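Local coordinates for putative diflavin flavoprotein A 3 (Nostoc sp., PDB 3FNI) that probably mediates electron transfer from NADH to oxygen, reducing it to water, and is represented here by its flavodoxin-like domain, at residues A[7-12]-A[59-64]; A[32-37]-A[145-150]; A[65-70]-A[97-102]; A[90-95]-A[105-110]. All coordinates share one frame; numbering follows the deposited sequence.

Interaction 1: residues A[7-12]-A[59-64]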
# COMPACT_ATOMS: atom_id res chain seq x y z
N ILE A 7 -7.75 -1.70 -5.45
CA ILE A 7 -6.96 -1.20 -4.34
C ILE A 7 -5.54 -1.12 -4.88
O ILE A 7 -5.06 -2.06 -5.50
CB ILE A 7 -7.06 -2.14 -3.13
CG1 ILE A 7 -5.94 -1.85 -2.13
CG2 ILE A 7 -7.02 -3.58 -3.60
CD1 ILE A 7 -4.61 -2.48 -2.50
N GLY A 8 -4.89 0.02 -4.66
CA GLY A 8 -3.54 0.20 -5.15
C GLY A 8 -2.46 -0.27 -4.19
O GLY A 8 -2.47 0.07 -3.01
N VAL A 9 -1.53 -1.05 -4.72
CA VAL A 9 -0.41 -1.58 -3.97
C VAL A 9 0.86 -0.96 -4.54
O VAL A 9 1.23 -1.20 -5.69
CB VAL A 9 -0.35 -3.12 -4.10
CG1 VAL A 9 0.83 -3.67 -3.33
CG2 VAL A 9 -1.65 -3.73 -3.59
N PHE A 10 1.53 -0.13 -3.73
CA PHE A 10 2.74 0.55 -4.18
C PHE A 10 3.94 0.19 -3.33
O PHE A 10 3.93 0.37 -2.11
CB PHE A 10 2.54 2.06 -4.12
CG PHE A 10 1.25 2.53 -4.72
CD1 PHE A 10 0.03 2.30 -4.08
CD2 PHE A 10 1.25 3.24 -5.92
CE1 PHE A 10 -1.16 2.78 -4.62
CE2 PHE A 10 0.07 3.72 -6.47
CZ PHE A 10 -1.14 3.49 -5.82
N TYR A 11 4.99 -0.30 -3.97
CA TYR A 11 6.20 -0.67 -3.25
C TYR A 11 7.37 -0.84 -4.21
O TYR A 11 7.19 -0.83 -5.43
CB TYR A 11 5.98 -1.97 -2.47
CG TYR A 11 5.85 -3.21 -3.32
CD1 TYR A 11 4.64 -3.54 -3.95
CD2 TYR A 11 6.94 -4.07 -3.51
CE1 TYR A 11 4.52 -4.69 -4.73
CE2 TYR A 11 6.83 -5.22 -4.29
CZ TYR A 11 5.62 -5.53 -4.90
OH TYR A 11 5.51 -6.67 -5.66
N VAL A 12 8.58 -0.99 -3.67
CA VAL A 12 9.77 -1.17 -4.49
C VAL A 12 10.06 -2.66 -4.65
O VAL A 12 10.45 -3.35 -3.71
CB VAL A 12 10.99 -0.41 -3.86
CG1 VAL A 12 11.00 -0.61 -2.34
CG2 VAL A 12 12.31 -0.91 -4.47
N GLY A 59 -8.82 1.64 -2.01
CA GLY A 59 -7.89 1.25 -0.96
C GLY A 59 -6.43 1.41 -1.38
O GLY A 59 -6.12 1.45 -2.57
N LEU A 60 -5.53 1.51 -0.40
CA LEU A 60 -4.11 1.68 -0.70
C LEU A 60 -3.19 0.87 0.21
O LEU A 60 -3.45 0.70 1.40
CB LEU A 60 -3.73 3.16 -0.62
CG LEU A 60 -4.53 4.10 -1.52
CD1 LEU A 60 -4.35 5.53 -1.06
CD2 LEU A 60 -4.08 3.93 -2.97
N VAL A 61 -2.10 0.37 -0.36
CA VAL A 61 -1.13 -0.40 0.39
C VAL A 61 0.23 0.11 -0.04
O VAL A 61 0.55 0.12 -1.23
CB VAL A 61 -1.27 -1.90 0.11
CG1 VAL A 61 -0.28 -2.70 0.96
CG2 VAL A 61 -2.70 -2.35 0.42
N ILE A 62 1.02 0.54 0.94
CA ILE A 62 2.34 1.08 0.68
C ILE A 62 3.46 0.29 1.35
O ILE A 62 3.34 -0.12 2.50
CB ILE A 62 2.44 2.54 1.15
CG1 ILE A 62 1.26 3.36 0.61
CG2 ILE A 62 3.77 3.14 0.69
CD1 ILE A 62 1.12 3.31 -0.89
N GLY A 63 4.53 0.07 0.60
CA GLY A 63 5.69 -0.64 1.12
C GLY A 63 6.79 0.40 1.27
O GLY A 63 6.93 1.27 0.42
N MSE A 64 7.56 0.32 2.35
CA MSE A 64 8.63 1.28 2.57
C MSE A 64 9.77 1.16 1.56
O MSE A 64 10.08 0.07 1.08
CB MSE A 64 9.19 1.13 3.99
CG MSE A 64 8.15 1.31 5.09
SE MSE A 64 7.06 2.90 4.86
CE MSE A 64 8.46 4.24 4.97

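Interaction 2: residues A[32-37]-A[145-150]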
# COMPACT_ATOMS: atom_id res chain seq x y z
N THR A 32 -11.48 -11.42 -1.39
CA THR A 32 -12.69 -10.62 -1.30
C THR A 32 -13.25 -10.23 -2.66
O THR A 32 -14.27 -9.55 -2.74
CB THR A 32 -12.44 -9.34 -0.51
OG1 THR A 32 -11.63 -8.45 -1.29
CG2 THR A 32 -11.72 -9.66 0.79
N GLY A 33 -12.58 -10.66 -3.72
CA GLY A 33 -13.03 -10.34 -5.05
C GLY A 33 -12.74 -8.91 -5.47
O GLY A 33 -13.23 -8.46 -6.51
N VAL A 34 -11.97 -8.18 -4.66
CA VAL A 34 -11.62 -6.79 -4.98
C VAL A 34 -10.37 -6.78 -5.86
O VAL A 34 -9.42 -7.52 -5.61
CB VAL A 34 -11.38 -5.97 -3.69
CG1 VAL A 34 -10.81 -4.59 -4.03
CG2 VAL A 34 -12.68 -5.81 -2.93
N GLY A 35 -10.37 -5.93 -6.89
CA GLY A 35 -9.24 -5.85 -7.79
C GLY A 35 -8.02 -5.18 -7.19
O GLY A 35 -8.07 -4.65 -6.09
N VAL A 36 -6.90 -5.21 -7.91
CA VAL A 36 -5.67 -4.60 -7.42
C VAL A 36 -4.77 -4.11 -8.55
O VAL A 36 -4.71 -4.72 -9.61
CB VAL A 36 -4.89 -5.62 -6.54
CG1 VAL A 36 -4.46 -6.80 -7.38
CG2 VAL A 36 -3.70 -4.96 -5.90
N ASP A 37 -4.09 -2.99 -8.31
CA ASP A 37 -3.16 -2.42 -9.29
C ASP A 37 -1.80 -2.28 -8.60
O ASP A 37 -1.67 -1.60 -7.58
CB ASP A 37 -3.64 -1.06 -9.81
CG ASP A 37 -4.89 -1.17 -10.67
OD1 ASP A 37 -6.00 -1.28 -10.12
OD2 ASP A 37 -4.76 -1.15 -11.91
N GLN A 145 -12.32 -6.30 2.55
CA GLN A 145 -13.66 -6.30 3.12
C GLN A 145 -14.12 -4.87 3.36
O GLN A 145 -15.28 -4.53 3.14
CB GLN A 145 -13.70 -7.08 4.44
CG GLN A 145 -13.36 -8.57 4.30
CD GLN A 145 -13.49 -9.33 5.60
OE1 GLN A 145 -12.75 -9.09 6.56
NE2 GLN A 145 -14.44 -10.25 5.65
N TRP A 146 -13.20 -4.03 3.82
CA TRP A 146 -13.51 -2.64 4.07
C TRP A 146 -13.92 -1.97 2.76
O TRP A 146 -14.93 -1.26 2.71
CB TRP A 146 -12.30 -1.93 4.67
CG TRP A 146 -12.55 -0.49 4.99
CD1 TRP A 146 -13.03 0.03 6.16
CD2 TRP A 146 -12.34 0.62 4.11
NE1 TRP A 146 -13.14 1.40 6.06
CE2 TRP A 146 -12.72 1.79 4.82
CE3 TRP A 146 -11.87 0.75 2.79
CZ2 TRP A 146 -12.64 3.06 4.25
CZ3 TRP A 146 -11.79 2.02 2.23
CH2 TRP A 146 -12.17 3.16 2.96
N VAL A 147 -13.15 -2.21 1.70
CA VAL A 147 -13.44 -1.65 0.38
C VAL A 147 -14.83 -2.09 -0.08
O VAL A 147 -15.62 -1.28 -0.58
CB VAL A 147 -12.39 -2.13 -0.68
CG1 VAL A 147 -12.85 -1.76 -2.09
CG2 VAL A 147 -11.03 -1.49 -0.39
N THR A 148 -15.14 -3.37 0.09
CA THR A 148 -16.44 -3.89 -0.30
C THR A 148 -17.56 -3.17 0.45
O THR A 148 -18.52 -2.70 -0.16
CB THR A 148 -16.56 -5.40 -0.03
OG1 THR A 148 -15.55 -6.08 -0.78
CG2 THR A 148 -17.93 -5.91 -0.45
N ARG A 149 -17.42 -3.07 1.77
CA ARG A 149 -18.40 -2.39 2.61
C ARG A 149 -18.52 -0.90 2.28
O ARG A 149 -19.57 -0.29 2.47
CB ARG A 149 -18.06 -2.54 4.10
CG ARG A 149 -18.55 -3.84 4.73
CD ARG A 149 -18.48 -3.82 6.25
NE ARG A 149 -17.26 -4.43 6.78
CZ ARG A 149 -16.09 -3.82 6.86
NH1 ARG A 149 -15.97 -2.56 6.46
NH2 ARG A 149 -15.03 -4.46 7.34
N ASP A 150 -17.43 -0.31 1.79
CA ASP A 150 -17.43 1.11 1.43
C ASP A 150 -18.20 1.34 0.14
O ASP A 150 -18.92 2.33 0.00
CB ASP A 150 -16.00 1.60 1.22
CG ASP A 150 -15.95 3.09 0.95
OD1 ASP A 150 -15.84 3.86 1.92
OD2 ASP A 150 -16.03 3.48 -0.23
O HOH W 1 -16.99 -9.03 -0.96

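Interaction 3: residues A[65-70]-A[97-102]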
# COMPACT_ATOMS: atom_id res chain seq x y z
N SER A 65 10.37 2.29 1.23
CA SER A 65 11.47 2.32 0.28
C SER A 65 12.81 2.47 0.98
O SER A 65 12.88 2.88 2.15
CB SER A 65 11.28 3.47 -0.71
OG SER A 65 10.32 3.12 -1.69
N PRO A 66 13.90 2.15 0.27
CA PRO A 66 15.23 2.26 0.87
C PRO A 66 15.60 3.71 1.13
O PRO A 66 15.32 4.59 0.31
CB PRO A 66 16.14 1.62 -0.18
CG PRO A 66 15.22 0.68 -0.92
CD PRO A 66 13.97 1.50 -1.05
N ALA A 67 16.22 3.96 2.27
CA ALA A 67 16.65 5.30 2.63
C ALA A 67 17.80 5.71 1.72
O ALA A 67 18.32 6.82 1.82
CB ALA A 67 17.08 5.33 4.08
N ALA A 68 18.20 4.80 0.83
CA ALA A 68 19.29 5.05 -0.10
C ALA A 68 18.78 5.56 -1.45
O ALA A 68 19.55 6.13 -2.22
CB ALA A 68 20.11 3.76 -0.30
N SER A 69 17.50 5.36 -1.73
CA SER A 69 16.91 5.81 -2.99
C SER A 69 15.94 6.97 -2.76
O SER A 69 15.04 7.21 -3.57
CB SER A 69 16.15 4.67 -3.68
OG SER A 69 16.98 3.56 -3.92
N ALA A 70 16.14 7.69 -1.66
CA ALA A 70 15.29 8.82 -1.31
C ALA A 70 15.04 9.78 -2.47
O ALA A 70 13.91 9.95 -2.92
CB ALA A 70 15.89 9.57 -0.12
N GLY A 97 14.31 -5.14 4.68
CA GLY A 97 15.49 -5.02 3.83
C GLY A 97 16.69 -4.40 4.52
O GLY A 97 17.82 -4.52 4.03
N GLY A 98 16.46 -3.71 5.64
CA GLY A 98 17.55 -3.10 6.39
C GLY A 98 17.84 -1.64 6.11
O GLY A 98 18.69 -1.04 6.77
N ASP A 99 17.14 -1.06 5.14
CA ASP A 99 17.36 0.34 4.79
C ASP A 99 16.03 1.09 4.74
O ASP A 99 15.96 2.20 4.21
CB ASP A 99 18.05 0.43 3.43
CG ASP A 99 18.77 1.76 3.22
OD1 ASP A 99 19.25 2.01 2.09
OD2 ASP A 99 18.87 2.54 4.19
N ASP A 100 14.99 0.48 5.30
CA ASP A 100 13.66 1.09 5.32
C ASP A 100 13.65 2.53 5.81
O ASP A 100 14.37 2.90 6.74
CB ASP A 100 12.69 0.29 6.20
CG ASP A 100 12.10 -0.90 5.49
OD1 ASP A 100 12.63 -1.29 4.44
OD2 ASP A 100 11.09 -1.46 6.00
N GLU A 101 12.81 3.32 5.16
CA GLU A 101 12.62 4.71 5.51
C GLU A 101 11.73 4.63 6.75
O GLU A 101 10.98 3.66 6.90
CB GLU A 101 11.89 5.41 4.36
CG GLU A 101 11.95 6.92 4.40
CD GLU A 101 13.33 7.45 4.08
OE1 GLU A 101 13.84 7.15 2.98
OE2 GLU A 101 13.91 8.16 4.93
N PRO A 102 11.80 5.62 7.65
CA PRO A 102 10.96 5.57 8.85
C PRO A 102 9.49 5.43 8.48
O PRO A 102 8.92 6.30 7.83
CB PRO A 102 11.24 6.91 9.53
CG PRO A 102 12.64 7.22 9.10
CD PRO A 102 12.66 6.82 7.65

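Interaction 4: residues A[90-95]-A[105-110]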
# COMPACT_ATOMS: atom_id res chain seq x y z
N VAL A 90 -5.71 3.24 3.95
CA VAL A 90 -4.34 2.91 3.59
C VAL A 90 -3.61 2.10 4.65
O VAL A 90 -3.73 2.36 5.85
CB VAL A 90 -3.55 4.23 3.28
CG1 VAL A 90 -3.32 5.01 4.57
CG2 VAL A 90 -2.23 3.92 2.58
N GLY A 91 -2.86 1.09 4.19
CA GLY A 91 -2.08 0.24 5.08
C GLY A 91 -0.62 0.30 4.64
O GLY A 91 -0.35 0.44 3.45
N ILE A 92 0.31 0.16 5.58
CA ILE A 92 1.73 0.25 5.25
C ILE A 92 2.57 -0.88 5.87
O ILE A 92 2.36 -1.25 7.03
CB ILE A 92 2.31 1.62 5.71
CG1 ILE A 92 1.56 2.75 4.98
CG2 ILE A 92 3.82 1.68 5.45
CD1 ILE A 92 1.92 4.17 5.43
N PHE A 93 3.51 -1.41 5.10
CA PHE A 93 4.37 -2.47 5.60
C PHE A 93 5.85 -2.18 5.45
O PHE A 93 6.26 -1.45 4.54
CB PHE A 93 4.03 -3.81 4.93
CG PHE A 93 4.33 -3.86 3.45
CD1 PHE A 93 5.59 -4.24 2.99
CD2 PHE A 93 3.34 -3.56 2.52
CE1 PHE A 93 5.86 -4.32 1.62
CE2 PHE A 93 3.60 -3.64 1.15
CZ PHE A 93 4.85 -4.02 0.70
N GLU A 94 6.63 -2.74 6.37
CA GLU A 94 8.09 -2.62 6.37
C GLU A 94 8.56 -3.74 5.45
O GLU A 94 7.82 -4.69 5.22
CB GLU A 94 8.68 -2.84 7.76
CG GLU A 94 8.35 -1.79 8.79
CD GLU A 94 9.27 -1.85 10.01
OE1 GLU A 94 9.81 -2.94 10.31
OE2 GLU A 94 9.46 -0.82 10.68
N THR A 95 9.78 -3.65 4.96
CA THR A 95 10.28 -4.66 4.04
C THR A 95 11.25 -5.68 4.62
O THR A 95 11.39 -6.77 4.09
CB THR A 95 10.99 -4.01 2.84
OG1 THR A 95 12.22 -3.42 3.30
CG2 THR A 95 10.10 -2.93 2.22
N PRO A 105 6.66 8.20 10.35
CA PRO A 105 6.47 9.52 9.75
C PRO A 105 5.46 9.48 8.60
O PRO A 105 4.65 10.39 8.45
CB PRO A 105 7.87 9.88 9.28
CG PRO A 105 8.72 9.26 10.34
CD PRO A 105 8.09 7.90 10.51
N LEU A 106 5.51 8.42 7.80
CA LEU A 106 4.60 8.29 6.68
C LEU A 106 3.19 7.93 7.14
O LEU A 106 2.20 8.38 6.58
CB LEU A 106 5.12 7.23 5.71
CG LEU A 106 4.36 7.16 4.39
CD1 LEU A 106 4.48 8.49 3.67
CD2 LEU A 106 4.90 6.03 3.53
N LEU A 107 3.11 7.10 8.17
CA LEU A 107 1.84 6.67 8.75
C LEU A 107 1.06 7.91 9.19
O LEU A 107 -0.13 8.04 8.93
CB LEU A 107 2.12 5.77 9.95
CG LEU A 107 1.45 4.39 10.05
CD1 LEU A 107 1.36 3.73 8.70
CD2 LEU A 107 2.25 3.53 11.02
N SER A 108 1.77 8.84 9.85
CA SER A 108 1.17 10.07 10.35
C SER A 108 0.77 11.05 9.24
O SER A 108 -0.17 11.82 9.39
CB SER A 108 2.13 10.77 11.32
OG SER A 108 2.42 9.95 12.44
N LYS A 109 1.49 11.02 8.12
CA LYS A 109 1.14 11.91 7.03
C LYS A 109 -0.21 11.52 6.44
O LYS A 109 -0.99 12.38 6.07
CB LYS A 109 2.21 11.87 5.94
CG LYS A 109 3.47 12.59 6.32
CD LYS A 109 4.39 12.74 5.13
CE LYS A 109 5.64 13.51 5.51
NZ LYS A 109 6.43 13.88 4.30
N PHE A 110 -0.50 10.22 6.36
CA PHE A 110 -1.78 9.80 5.80
C PHE A 110 -2.90 10.05 6.79
O PHE A 110 -4.00 10.47 6.41
CB PHE A 110 -1.74 8.32 5.41
CG PHE A 110 -1.02 8.05 4.13
CD1 PHE A 110 -1.57 8.42 2.90
CD2 PHE A 110 0.23 7.43 4.15
CE1 PHE A 110 -0.89 8.17 1.71
CE2 PHE A 110 0.93 7.18 2.96
CZ PHE A 110 0.37 7.55 1.74

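Interaction 1: residues A[7-12]-A[59-64]
G8 and F10 tie strand 7-11 to strand 59-63 with all four of the backbone bonds between them. G8 N donates to G59 O and G8 O accepts from V61 N, while F10 N donates to V61 O and F10 O accepts from G63 N. Each of the two residues thus spans one residue of the partner strand, L60 or I62, the pattern of a parallel sheet, and the strand directions differ by 10°. The bond from F10 N to V61 O is nearly straight, 174° at the hydrogen and 2.7 Å long.

F10 supplies much of the apolar contact. Its ring lies beside the backbone N, opposite the carbonyl carbon (chi1 -47°), and leans back over G8, where any CB would collide with it. From its root outward, F10 CB lies 3.7 Å from I62 CD1, and F10 CG stays within reach of the same methyl. F10 CD1 approaches I62 CD1 to 3.5 Å, while V61 O faces the ring edge in its plane. F10 CE1 passes on to L60 CD2 at 3.5 Å, and F10 CZ is 4.1 Å from that same methyl. Both methyls come at the ring obliquely. V39 of the next strand also touches F10.

On the reverse face, I7 CD1 presses against V61 CG2 at 3.5 Å, slightly tight, and V9 lies alongside V61, pointing the same way. I7 also touches I29 of helix 18-31. The polar backbone groups of G8 and F10 are therefore met by the neighbouring strand's backbone, while apolar side chains line both faces of the strand pair.

Interaction 2: residues A[32-37]-A[145-150]
T32 and V34 reach helix 145-150 through branches set by their first torsions. T32 chi1 of 71° sets OG1 between the backbone N and the carbonyl carbon, which leaves CG2 opposite that carbon and facing the helix; T32 CG2 is 3.8 Å from Q145 N and 4.0 Å from Q145 CG, the two side chains crossing at about a right angle. V34, with CG1 trans to its amide nitrogen (171°), straddles V147 with both methyls: V34 CG1 is 4.0 Å and V34 CG2 4.1 Å from V147 CG1. V34 CG2 also rests 3.6 Å from T148 OG1.

The polar link is indirect. A water donates to both T32 O and T148 OG1, each at a long 3.3 Å, while T148 OG1 has its own helical partner in G144 O. T32 OG1 bonds to I29 O and receives only a weak bond from V34 N, inside the turn that ends the helix before it.

G33 closes that helix with a Schellman motif, its positive phi suiting glycine, and V34 drops back onto I29 and I7. The C-terminal helix 130-152 thus packs on the turn between helix 18-31 and strand 35-40, within the first beta-alpha-beta crossover of a flavodoxin-like fold.

Interaction 3: residues A[65-70]-A[97-102]
D99 O is gripped from the 65-70 loop by A67 N, in a 2.6 Å hydrogen bond whose donor sits 20° out of the carbonyl plane, and by the weaker CA-H of P66, whose CA lies 3.4 Å from D99 O. A weak, bent bond of 3.0 Å from E101 N to S65 O completes a single backbone bridge of P66 with D100.

The D99 side chain extends along the type I turn P66 to S69. With CG swung opposite the amide nitrogen (chi1 -158°), its carboxylate reaches both alanines: D99 OD2 is 3.3 Å from A67 CB, and D99 OD1 lies against A68 CB. With an alanine in place of D99 the carboxylate beside A67 and A68 would go, which would probably leave both methyls uncovered on that side and the turn freer to move. E101 bends at chi2 (71°), bringing E101 OE1 to 3.4 Å from A67 CA.

D100 faces the other way and bonds T95 and Y15 through OD1. Both loops follow C-terminal ends of sheet strands, where flavodoxins bind FMN, so this region is consistent with a flavin-site rim. The chemistry implies a join made by main chain, one firm bond and one weak, with acidic side chains laid over small alanines.

Interaction 4: residues A[90-95]-A[105-110]
I92 and V90, on strand 89-93, meet helix 105-110 entirely through hydrocarbon. The aliphatic contacts centre on I92 CD1. The isoleucine is extended, CG1 beside its amide nitrogen and CD1 carried straight on (chi2 174°), so the methyl ends among three helix residues. L107 CD1 comes to 3.3 Å of I92 CD1, tighter than usual, as the two side chains slide past each other in opposite directions. L107 has a chi1 of -128°, away from a staggered position, so some strain probably attends this fit. L106 is looser, its CG and CD2 each 4.0 Å from I92 CD1.

The contacts of F110 involve both its CB and its ring. V90 CG1 lies 3.8 Å from F110 CB and as far from its CG, the side chains crossing at about a right angle, while I92 CD1 sits 3.9 Å from F110 CD2. Both methyls approach the ring obliquely. An alanine at F110 would remove the ring that V90 and I92 share and would probably open a gap beneath the strand.

Strand and helix run almost exactly antiparallel (177°), their axes 9.7 Å apart, as the strand and helix of a beta-alpha-beta crossover leading to strand 116-117. V90 touches L60 and I62 of the neighbouring strand 57-63, and I92 also meets I103, earlier on the same helix. L107 also reaches A121, whereas F93 turns to helix 18-31 on the far face of the sheet.

In the fold
Interactions 1, 2 and 4 share one parallel sheet. Strand 7-11 is joined to strand 35-40 on one flank and strand 59-63 to strand 89-93 on the other, by probable hydrogen bonds from V9 N to D37 O and from I62 N to G91 O, each 2.9 Å. Interaction 2 sets the C-terminal helix against the turn leading into strand 35-40, and interaction 4 sets helix 105-110 on strand 89-93, their centres about 19 Å apart. Interaction 3 lies beyond the C-terminal strand ends, about 29 Å from interaction 2 between centres. It meets interaction 1 through M64, whose CE is 3.2 Å from E101 O, and interaction 4 through T95 and D100. By analogy with flavodoxins, its loops would border the FMN.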